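PDB 4BQ2: B-agarase from Saccharophagus degradans, which hydrolyses the beta-linkages of agarose as a family 50 glycoside hydrolase, acting as an exo-beta-agarase. Local coordinates for residues A[232-241]-A[402-411]; A[378-387]-A[719-727]. All blocks are in the same frame, centred on the assembly; numbering follows the deposited sequence.

Interaction 1: residues A[232-241]-A[402-411]; sequences ELAELDGKPM and VTVDRMLNWG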
loop_
_atom_site.group_PDB
_atom_site.type_symbol
_atom_site.label_atom_id
_atom_site.label_comp_id
_atom_site.label_asym_id
_atom_site.label_seq_id
_atom_site.Cartn_x
_atom_site.Cartn_y
_atom_site.Cartn_z
ATOM N N GLU A 232 3.596 29.817 -0.368
ATOM C CA GLU A 232 4.009 28.807 -1.326
ATOM C C GLU A 232 3.967 29.357 -2.761
ATOM O O GLU A 232 4.930 29.205 -3.517
ATOM C CB GLU A 232 3.137 27.544 -1.176
ATOM C CG GLU A 232 3.644 26.454 -2.097
ATOM C CD GLU A 232 2.788 25.202 -2.155
ATOM O OE1 GLU A 232 1.635 25.189 -1.670
ATOM O OE2 GLU A 232 3.315 24.222 -2.706
ATOM N N LEU A 233 2.865 29.998 -3.142
ATOM C CA LEU A 233 2.718 30.516 -4.498
ATOM C C LEU A 233 3.844 31.500 -4.883
ATOM O O LEU A 233 4.263 31.541 -6.041
ATOM C CB LEU A 233 1.351 31.155 -4.705
ATOM C CG LEU A 233 0.076 30.305 -4.570
ATOM C CD1 LEU A 233 -1.137 31.107 -5.012
ATOM C CD2 LEU A 233 0.157 28.996 -5.352
ATOM N N ALA A 234 4.357 32.243 -3.909
ATOM C CA ALA A 234 5.465 33.164 -4.161
ATOM C C ALA A 234 6.752 32.412 -4.502
ATOM O O ALA A 234 7.599 32.948 -5.195
ATOM C CB ALA A 234 5.672 34.125 -2.991
ATOM N N GLU A 235 6.869 31.155 -4.066
ATOM C CA GLU A 235 8.077 30.359 -4.338
ATOM C C GLU A 235 7.989 29.510 -5.602
ATOM O O GLU A 235 8.999 29.138 -6.173
ATOM C CB GLU A 235 8.467 29.528 -3.113
ATOM C CG GLU A 235 8.883 30.414 -1.940
ATOM C CD GLU A 235 8.533 29.831 -0.577
ATOM O OE1 GLU A 235 8.517 28.585 -0.443
ATOM O OE2 GLU A 235 8.285 30.624 0.376
ATOM N N LEU A 236 6.775 29.215 -6.045
ATOM C CA LEU A 236 6.576 28.426 -7.245
ATOM C C LEU A 236 6.576 29.285 -8.502
ATOM O O LEU A 236 5.687 30.129 -8.707
ATOM C CB LEU A 236 5.268 27.623 -7.137
ATOM C CG LEU A 236 5.239 26.643 -5.954
ATOM C CD1 LEU A 236 3.851 26.025 -5.860
ATOM C CD2 LEU A 236 6.314 25.564 -6.044
ATOM N N ASP A 237 7.578 29.067 -9.345
ATOM C CA ASP A 237 7.766 29.905 -10.536
ATOM C C ASP A 237 7.745 29.059 -11.802
ATOM O O ASP A 237 8.005 29.563 -12.887
ATOM C CB ASP A 237 9.095 30.647 -10.448
ATOM C CG ASP A 237 10.269 29.717 -10.182
ATOM O OD1 ASP A 237 10.182 28.497 -10.415
ATOM O OD2 ASP A 237 11.310 30.199 -9.727
ATOM N N GLY A 238 7.451 27.774 -11.665
ATOM C CA GLY A 238 7.414 26.883 -12.835
ATOM C C GLY A 238 8.775 26.451 -13.380
ATOM O O GLY A 238 8.840 25.766 -14.386
ATOM N N LYS A 239 9.866 26.814 -12.715
ATOM C CA LYS A 239 11.200 26.497 -13.245
ATOM C C LYS A 239 11.726 25.096 -12.829
ATOM O O LYS A 239 11.818 24.793 -11.642
ATOM C CB LYS A 239 12.218 27.612 -12.876
ATOM C CG LYS A 239 12.009 28.943 -13.609
ATOM C CD LYS A 239 12.982 30.028 -13.130
ATOM C CE LYS A 239 12.323 31.422 -13.122
ATOM N NZ LYS A 239 13.220 32.546 -12.685
ATOM N N PRO A 240 12.082 24.246 -13.817
ATOM C CA PRO A 240 12.660 22.907 -13.588
ATOM C C PRO A 240 14.052 23.048 -12.964
ATOM O O PRO A 240 14.684 24.072 -13.152
ATOM C CB PRO A 240 12.825 22.345 -15.013
ATOM C CG PRO A 240 11.951 23.199 -15.888
ATOM C CD PRO A 240 11.989 24.556 -15.256
ATOM N N MET A 241 14.519 22.035 -12.239
ATOM C CA MET A 241 15.893 22.001 -11.726
ATOM C C MET A 241 16.889 22.191 -12.860
ATOM O O MET A 241 16.536 21.930 -14.025
ATOM C CB MET A 241 16.171 20.669 -11.036
ATOM C CG MET A 241 15.587 20.609 -9.635
ATOM S SD MET A 241 16.190 19.200 -8.663
ATOM C CE MET A 241 15.609 19.701 -7.040
ATOM N N VAL A 402 -0.648 24.418 -10.110
ATOM C CA VAL A 402 0.212 24.412 -8.931
ATOM C C VAL A 402 0.864 23.026 -8.732
ATOM O O VAL A 402 2.011 22.938 -8.335
ATOM C CB VAL A 402 -0.627 24.790 -7.658
ATOM C CG1 VAL A 402 0.142 24.519 -6.380
ATOM C CG2 VAL A 402 -1.045 26.269 -7.721
ATOM N N THR A 403 0.122 21.945 -8.972
ATOM C CA THR A 403 0.686 20.592 -8.829
ATOM C C THR A 403 1.898 20.394 -9.770
ATOM O O THR A 403 2.953 19.941 -9.351
ATOM C CB THR A 403 -0.404 19.528 -9.092
ATOM O OG1 THR A 403 -1.334 19.583 -7.990
ATOM C CG2 THR A 403 0.187 18.106 -9.227
ATOM N N VAL A 404 1.731 20.722 -11.040
ATOM C CA VAL A 404 2.862 20.637 -11.987
ATOM C C VAL A 404 4.013 21.566 -11.527
ATOM O O VAL A 404 5.184 21.158 -11.484
ATOM C CB VAL A 404 2.430 20.954 -13.462
ATOM C CG1 VAL A 404 3.620 20.987 -14.390
ATOM C CG2 VAL A 404 1.459 19.909 -13.970
ATOM N N ASP A 405 3.682 22.791 -11.121
ATOM C CA ASP A 405 4.722 23.730 -10.641
ATOM C C ASP A 405 5.459 23.159 -9.423
ATOM O O ASP A 405 6.668 23.315 -9.314
ATOM C CB ASP A 405 4.117 25.095 -10.274
ATOM C CG ASP A 405 3.757 25.941 -11.512
ATOM O OD1 ASP A 405 4.093 25.553 -12.685
ATOM O OD2 ASP A 405 3.137 27.002 -11.317
ATOM N N ARG A 406 4.718 22.527 -8.502
ATOM C CA ARG A 406 5.350 21.880 -7.338
ATOM C C ARG A 406 6.281 20.777 -7.821
ATOM O O ARG A 406 7.415 20.717 -7.406
ATOM C CB ARG A 406 4.306 21.224 -6.436
ATOM C CG ARG A 406 3.496 22.219 -5.613
ATOM C CD ARG A 406 2.240 21.565 -5.068
ATOM N NE ARG A 406 1.721 22.303 -3.904
ATOM C CZ ARG A 406 0.559 22.061 -3.316
ATOM N NH1 ARG A 406 -0.252 21.066 -3.744
ATOM N NH2 ARG A 406 0.206 22.826 -2.289
ATOM N N MET A 407 5.768 19.865 -8.642
ATOM C CA MET A 407 6.589 18.703 -9.073
ATOM C C MET A 407 7.916 19.160 -9.663
ATOM O O MET A 407 8.984 18.637 -9.306
ATOM C CB MET A 407 5.829 17.833 -10.074
ATOM C CG MET A 407 4.563 17.198 -9.489
ATOM S SD MET A 407 4.812 16.371 -7.905
ATOM C CE MET A 407 3.269 16.758 -7.061
ATOM N N LEU A 408 7.844 20.144 -10.557
ATOM C CA LEU A 408 9.049 20.753 -11.157
ATOM C C LEU A 408 9.961 21.442 -10.138
ATOM O O LEU A 408 11.197 21.282 -10.178
ATOM C CB LEU A 408 8.669 21.718 -12.299
ATOM C CG LEU A 408 7.971 21.061 -13.482
ATOM C CD1 LEU A 408 7.516 22.148 -14.440
ATOM C CD2 LEU A 408 8.917 20.072 -14.164
ATOM N N ASN A 409 9.386 22.197 -9.213
ATOM C CA ASN A 409 10.214 22.793 -8.157
ATOM C C ASN A 409 10.875 21.730 -7.284
ATOM O O ASN A 409 12.046 21.853 -6.881
ATOM C CB ASN A 409 9.396 23.784 -7.283
ATOM C CG ASN A 409 10.246 24.429 -6.182
ATOM O OD1 ASN A 409 10.281 23.953 -5.049
ATOM N ND2 ASN A 409 10.992 25.477 -6.541
ATOM N N TRP A 410 10.127 20.661 -7.014
ATOM C CA TRP A 410 10.576 19.633 -6.075
ATOM C C TRP A 410 11.521 18.663 -6.757
ATOM O O TRP A 410 12.102 17.793 -6.105
ATOM C CB TRP A 410 9.360 18.863 -5.530
ATOM C CG TRP A 410 8.384 19.711 -4.744
ATOM C CD1 TRP A 410 8.567 20.995 -4.285
ATOM C CD2 TRP A 410 7.110 19.289 -4.305
ATOM N NE1 TRP A 410 7.446 21.401 -3.590
ATOM C CE2 TRP A 410 6.534 20.365 -3.591
ATOM C CE3 TRP A 410 6.383 18.091 -4.448
ATOM C CZ2 TRP A 410 5.258 20.291 -3.041
ATOM C CZ3 TRP A 410 5.096 18.017 -3.898
ATOM C CH2 TRP A 410 4.569 19.102 -3.165
ATOM N N GLY A 411 11.649 18.821 -8.077
ATOM C CA GLY A 411 12.660 18.102 -8.870
ATOM C C GLY A 411 12.216 16.752 -9.415
ATOM O O GLY A 411 13.026 16.004 -9.984
HETATM O O HOH W 1 6.026 23.806 -2.522
HETATM O O HOH W 2 10.419 25.917 -9.514
HETATM O O HOH W 3 7.749 25.822 -9.781
HETATM O O HOH W 4 12.670 19.942 -11.858
#
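E232 and R406 meet side-on, their chains crossing at about a right angle while carboxylate and guanidinium stay nearly coplanar. R406 NE donates to E232 OE2 at 2.8 Å in a bond close to straight (173°). R406 NH2 donates to E232 OE1, also at 2.8 Å (165°), so this two-point salt bridge resists rotation of either group. CG of E232 stands anti to the backbone N (chi1 -175°) and the chain beyond runs extended, which carries the carboxylate across to the arginine edge. Water 1 gives a proton to E232 OE2 and accepts from W410 NE1, tying the indole to the same carboxylate.

Beside this pair L236 spreads its two branches over the helix: CD1 lies 3.8 Å from R406 CG and also meets V402 CG1, while CD2 rests 3.8 Å from N409 CB. L233 CD2 extends the apolar patch to V402 CG2. Farther along, M241 lays its SD 3.7 Å from G411 CA.

Between these side-chain contacts the backbones are joined through water: water 3 bridges G238 N and D405 O, and water 4 bridges M241 N and L408 O. D405 itself turns its carboxylate to R428. The C-terminal end of helix 222-235 and the loop after it, with an Asx turn at D237, thus pack along the last turns of helix 394-410, which ends in a Schellman motif at G411.

Interaction 2: residues A[378-387]-A[719-727]; sequences FYSANLERKY and GFVDVTDTP
Charged and polar groups of helix 378-387 converge on D725, the last residue of the type I turn D722-D725, with positive phi. K386 NZ forms a salt bridge to D725 OD2 at 3.1 Å, approaching 45° out of the carboxylate plane, and adds a weak bond to D725 O. The lysine chain bends at chi3 (67°) to arrive there. The other oxygen, OD1, takes a weak bond from Y379 OH at 2.6 Å, with ring and carboxylate planes perpendicular; W399 also bonds that hydroxyl. Water 6 links D725 OD2 to Y387 OH.

Among bonds to the backbone, N382 ND2 reaches V723 O at 2.7 Å and 170°, in its own amide plane yet well above the carbonyl plane. The same oxygen lies 3.4 Å from Y379 CA in a CA-H...O contact.

Apolar contacts are fewer: F378 CB touches V723 CG2 and Y379 CE1 touches V721 CG2, each at 3.8 Å.

Within the loop, D722 OD1 accepts from T724 N, T724 OG1 and T726 N, fixing the turn that presents D725. With cationic K386 at OD2 and R406 at OD1 of its buried carboxylate, D725 is probably held ionised.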
loop_
_atom_site.group_PDB
_atom_site.type_symbol
_atom_site.label_atom_id
_atom_site.label_comp_id
_atom_site.label_asym_id
_atom_site.label_seq_id
_atom_site.Cartn_x
_atom_site.Cartn_y
_atom_site.Cartn_z
ATOM N N PHE A 378 -12.918 16.530 1.921
ATOM C CA PHE A 378 -12.419 17.734 2.574
ATOM C C PHE A 378 -11.257 18.376 1.787
ATOM O O PHE A 378 -11.176 19.608 1.681
ATOM C CB PHE A 378 -12.024 17.437 4.015
ATOM C CG PHE A 378 -13.209 17.210 4.909
ATOM C CD1 PHE A 378 -13.887 18.298 5.476
ATOM C CD2 PHE A 378 -13.661 15.915 5.171
ATOM C CE1 PHE A 378 -15.001 18.075 6.295
ATOM C CE2 PHE A 378 -14.763 15.699 5.989
ATOM C CZ PHE A 378 -15.429 16.777 6.541
ATOM N N TYR A 379 -10.378 17.546 1.234
ATOM C CA TYR A 379 -9.274 18.064 0.387
ATOM C C TYR A 379 -9.826 18.904 -0.781
ATOM O O TYR A 379 -9.382 20.029 -1.020
ATOM C CB TYR A 379 -8.384 16.904 -0.126
ATOM C CG TYR A 379 -7.185 17.347 -0.941
ATOM C CD1 TYR A 379 -5.999 17.717 -0.327
ATOM C CD2 TYR A 379 -7.242 17.392 -2.337
ATOM C CE1 TYR A 379 -4.898 18.125 -1.067
ATOM C CE2 TYR A 379 -6.144 17.805 -3.090
ATOM C CZ TYR A 379 -4.979 18.174 -2.442
ATOM O OH TYR A 379 -3.897 18.579 -3.188
ATOM N N SER A 380 -10.795 18.363 -1.507
ATOM C CA SER A 380 -11.412 19.100 -2.622
ATOM C C SER A 380 -12.037 20.427 -2.143
ATOM O O SER A 380 -11.835 21.496 -2.772
ATOM C CB SER A 380 -12.443 18.221 -3.333
ATOM O OG SER A 380 -12.879 18.829 -4.536
ATOM N N ALA A 381 -12.726 20.372 -0.998
ATOM C CA ALA A 381 -13.325 21.559 -0.399
ATOM C C ALA A 381 -12.226 22.569 -0.077
ATOM O O ALA A 381 -12.381 23.746 -0.332
ATOM C CB ALA A 381 -14.147 21.181 0.851
ATOM N N ASN A 382 -11.091 22.103 0.435
ATOM C CA ASN A 382 -9.999 23.013 0.761
ATOM C C ASN A 382 -9.370 23.636 -0.492
ATOM O O ASN A 382 -8.884 24.765 -0.435
ATOM C CB ASN A 382 -8.943 22.318 1.660
ATOM C CG ASN A 382 -9.464 22.041 3.072
ATOM O OD1 ASN A 382 -10.315 22.790 3.592
ATOM N ND2 ASN A 382 -8.978 20.959 3.698
ATOM N N LEU A 383 -9.352 22.900 -1.609
ATOM C CA LEU A 383 -8.930 23.521 -2.865
ATOM C C LEU A 383 -9.857 24.712 -3.191
ATOM O O LEU A 383 -9.382 25.784 -3.548
ATOM C CB LEU A 383 -8.946 22.534 -4.020
ATOM C CG LEU A 383 -7.983 21.340 -3.894
ATOM C CD1 LEU A 383 -8.078 20.523 -5.164
ATOM C CD2 LEU A 383 -6.546 21.795 -3.647
ATOM N N GLU A 384 -11.170 24.529 -3.043
ATOM C CA GLU A 384 -12.068 25.660 -3.309
ATOM C C GLU A 384 -11.814 26.781 -2.308
ATOM O O GLU A 384 -11.724 27.975 -2.693
ATOM C CB GLU A 384 -13.541 25.260 -3.310
ATOM C CG GLU A 384 -14.436 26.400 -3.806
ATOM C CD GLU A 384 -15.890 26.004 -3.937
ATOM O OE1 GLU A 384 -16.201 24.808 -4.065
ATOM O OE2 GLU A 384 -16.733 26.913 -3.904
ATOM N N ARG A 385 -11.638 26.420 -1.035
ATOM C CA ARG A 385 -11.345 27.439 -0.019
ATOM C C ARG A 385 -10.094 28.219 -0.349
ATOM O O ARG A 385 -10.072 29.441 -0.181
ATOM C CB ARG A 385 -11.159 26.820 1.369
ATOM C CG ARG A 385 -12.463 26.340 2.015
ATOM C CD ARG A 385 -12.137 25.802 3.413
ATOM N NE ARG A 385 -13.330 25.543 4.214
ATOM C CZ ARG A 385 -13.752 24.351 4.637
ATOM N NH1 ARG A 385 -13.101 23.239 4.332
ATOM N NH2 ARG A 385 -14.854 24.269 5.383
ATOM N N LYS A 386 -9.041 27.531 -0.799
ATOM C CA LYS A 386 -7.752 28.196 -1.112
ATOM C C LYS A 386 -7.747 29.043 -2.363
ATOM O O LYS A 386 -7.166 30.146 -2.371
ATOM C CB LYS A 386 -6.617 27.178 -1.287
ATOM C CG LYS A 386 -5.996 26.673 -0.001
ATOM C CD LYS A 386 -4.892 25.632 -0.251
ATOM C CE LYS A 386 -3.672 26.221 -0.939
ATOM N NZ LYS A 386 -2.466 25.331 -0.809
ATOM N N TYR A 387 -8.347 28.511 -3.426
ATOM C CA TYR A 387 -8.175 29.109 -4.744
ATOM C C TYR A 387 -9.397 29.825 -5.243
ATOM O O TYR A 387 -9.308 30.570 -6.226
ATOM C CB TYR A 387 -7.696 28.061 -5.778
ATOM C CG TYR A 387 -6.362 27.426 -5.413
ATOM C CD1 TYR A 387 -5.270 28.206 -5.065
ATOM C CD2 TYR A 387 -6.194 26.045 -5.439
ATOM C CE1 TYR A 387 -4.038 27.635 -4.729
ATOM C CE2 TYR A 387 -4.970 25.457 -5.095
ATOM C CZ TYR A 387 -3.892 26.278 -4.757
ATOM O OH TYR A 387 -2.688 25.731 -4.446
ATOM N N GLY A 719 1.006 11.410 2.529
ATOM C CA GLY A 719 1.009 12.517 1.551
ATOM C C GLY A 719 2.299 13.316 1.543
ATOM O O GLY A 719 3.009 13.372 2.556
ATOM N N PHE A 720 2.610 13.904 0.387
ATOM C CA PHE A 720 3.489 15.085 0.344
ATOM C C PHE A 720 2.720 16.347 0.763
ATOM O O PHE A 720 3.324 17.334 1.150
ATOM C CB PHE A 720 4.122 15.248 -1.056
ATOM C CG PHE A 720 5.480 14.622 -1.164
ATOM C CD1 PHE A 720 5.653 13.260 -0.946
ATOM C CD2 PHE A 720 6.604 15.414 -1.435
ATOM C CE1 PHE A 720 6.926 12.683 -1.049
ATOM C CE2 PHE A 720 7.865 14.844 -1.520
ATOM C CZ PHE A 720 8.037 13.475 -1.324
ATOM N N VAL A 721 1.399 16.293 0.706
ATOM C CA VAL A 721 0.560 17.401 1.235
ATOM C C VAL A 721 -0.471 16.835 2.176
ATOM O O VAL A 721 -0.866 15.674 2.035
ATOM C CB VAL A 721 -0.144 18.219 0.109
ATOM C CG1 VAL A 721 0.884 18.833 -0.863
ATOM C CG2 VAL A 721 -1.185 17.391 -0.663
ATOM N N ASP A 722 -0.961 17.664 3.104
ATOM C CA ASP A 722 -2.010 17.220 4.011
ATOM C C ASP A 722 -3.434 17.535 3.475
ATOM O O ASP A 722 -3.590 17.926 2.303
ATOM C CB ASP A 722 -1.716 17.774 5.422
ATOM C CG ASP A 722 -2.019 19.252 5.574
ATOM O OD1 ASP A 722 -2.497 19.934 4.614
ATOM O OD2 ASP A 722 -1.806 19.740 6.731
ATOM N N VAL A 723 -4.467 17.341 4.300
ATOM C CA VAL A 723 -5.867 17.519 3.858
ATOM C C VAL A 723 -6.183 18.972 3.458
ATOM O O VAL A 723 -7.133 19.223 2.705
ATOM C CB VAL A 723 -6.858 17.000 4.937
ATOM C CG1 VAL A 723 -6.817 17.902 6.151
ATOM C CG2 VAL A 723 -8.282 16.866 4.397
ATOM N N THR A 724 -5.399 19.927 3.956
ATOM C CA THR A 724 -5.561 21.337 3.598
ATOM C C THR A 724 -4.773 21.756 2.339
ATOM O O THR A 724 -4.690 22.972 2.002
ATOM C CB THR A 724 -5.175 22.255 4.771
ATOM O OG1 THR A 724 -3.762 22.224 4.954
ATOM C CG2 THR A 724 -5.863 21.805 6.066
ATOM N N ASP A 725 -4.182 20.757 1.667
ATOM C CA ASP A 725 -3.315 20.989 0.494
ATOM C C ASP A 725 -2.036 21.742 0.871
ATOM O O ASP A 725 -1.506 22.531 0.088
ATOM C CB ASP A 725 -4.088 21.716 -0.612
ATOM C CG ASP A 725 -3.329 21.762 -1.905
ATOM O OD1 ASP A 725 -2.752 20.714 -2.314
ATOM O OD2 ASP A 725 -3.311 22.868 -2.495
ATOM N N THR A 726 -1.556 21.529 2.090
ATOM C CA THR A 726 -0.319 22.193 2.532
ATOM C C THR A 726 0.809 21.178 2.505
ATOM O O THR A 726 0.690 20.114 3.125
ATOM C CB THR A 726 -0.440 22.776 3.969
ATOM O OG1 THR A 726 -1.527 23.718 3.991
ATOM C CG2 THR A 726 0.845 23.527 4.384
ATOM N N PRO A 727 1.918 21.518 1.835
ATOM C CA PRO A 727 3.003 20.538 1.740
ATOM C C PRO A 727 3.651 20.262 3.083
ATOM O O PRO A 727 3.807 21.175 3.882
ATOM C CB PRO A 727 4.022 21.240 0.865
ATOM C CG PRO A 727 3.176 22.112 -0.022
ATOM C CD PRO A 727 2.130 22.656 0.925
HETATM O O HOH W 5 -2.018 25.345 1.684
HETATM O O HOH W 6 -2.614 23.162 -5.028
#

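Of the segments joined here, the end of helix 222-235 comes first, after the N-terminal strands, and interaction 1 closes a loop of 160 residues when its exit segment meets the end of helix 394-410. Helix 378-387 lies inside that loop; its partner, 719-727, lies much later in the chain, between strand 693-699 and helix 729-739, so interaction 2 spans 331 residues and the two closures cross rather than nest. Their centres are 16 Å apart, and they touch directly: the junction is R406 NH1 to D725 OD1 at 2.9 Å, with E232 OE2 packed on P727 CG and V402 CG1 on Y387 OH. Together they bind helices 222-235, 378-387 and 394-410 to the late loop.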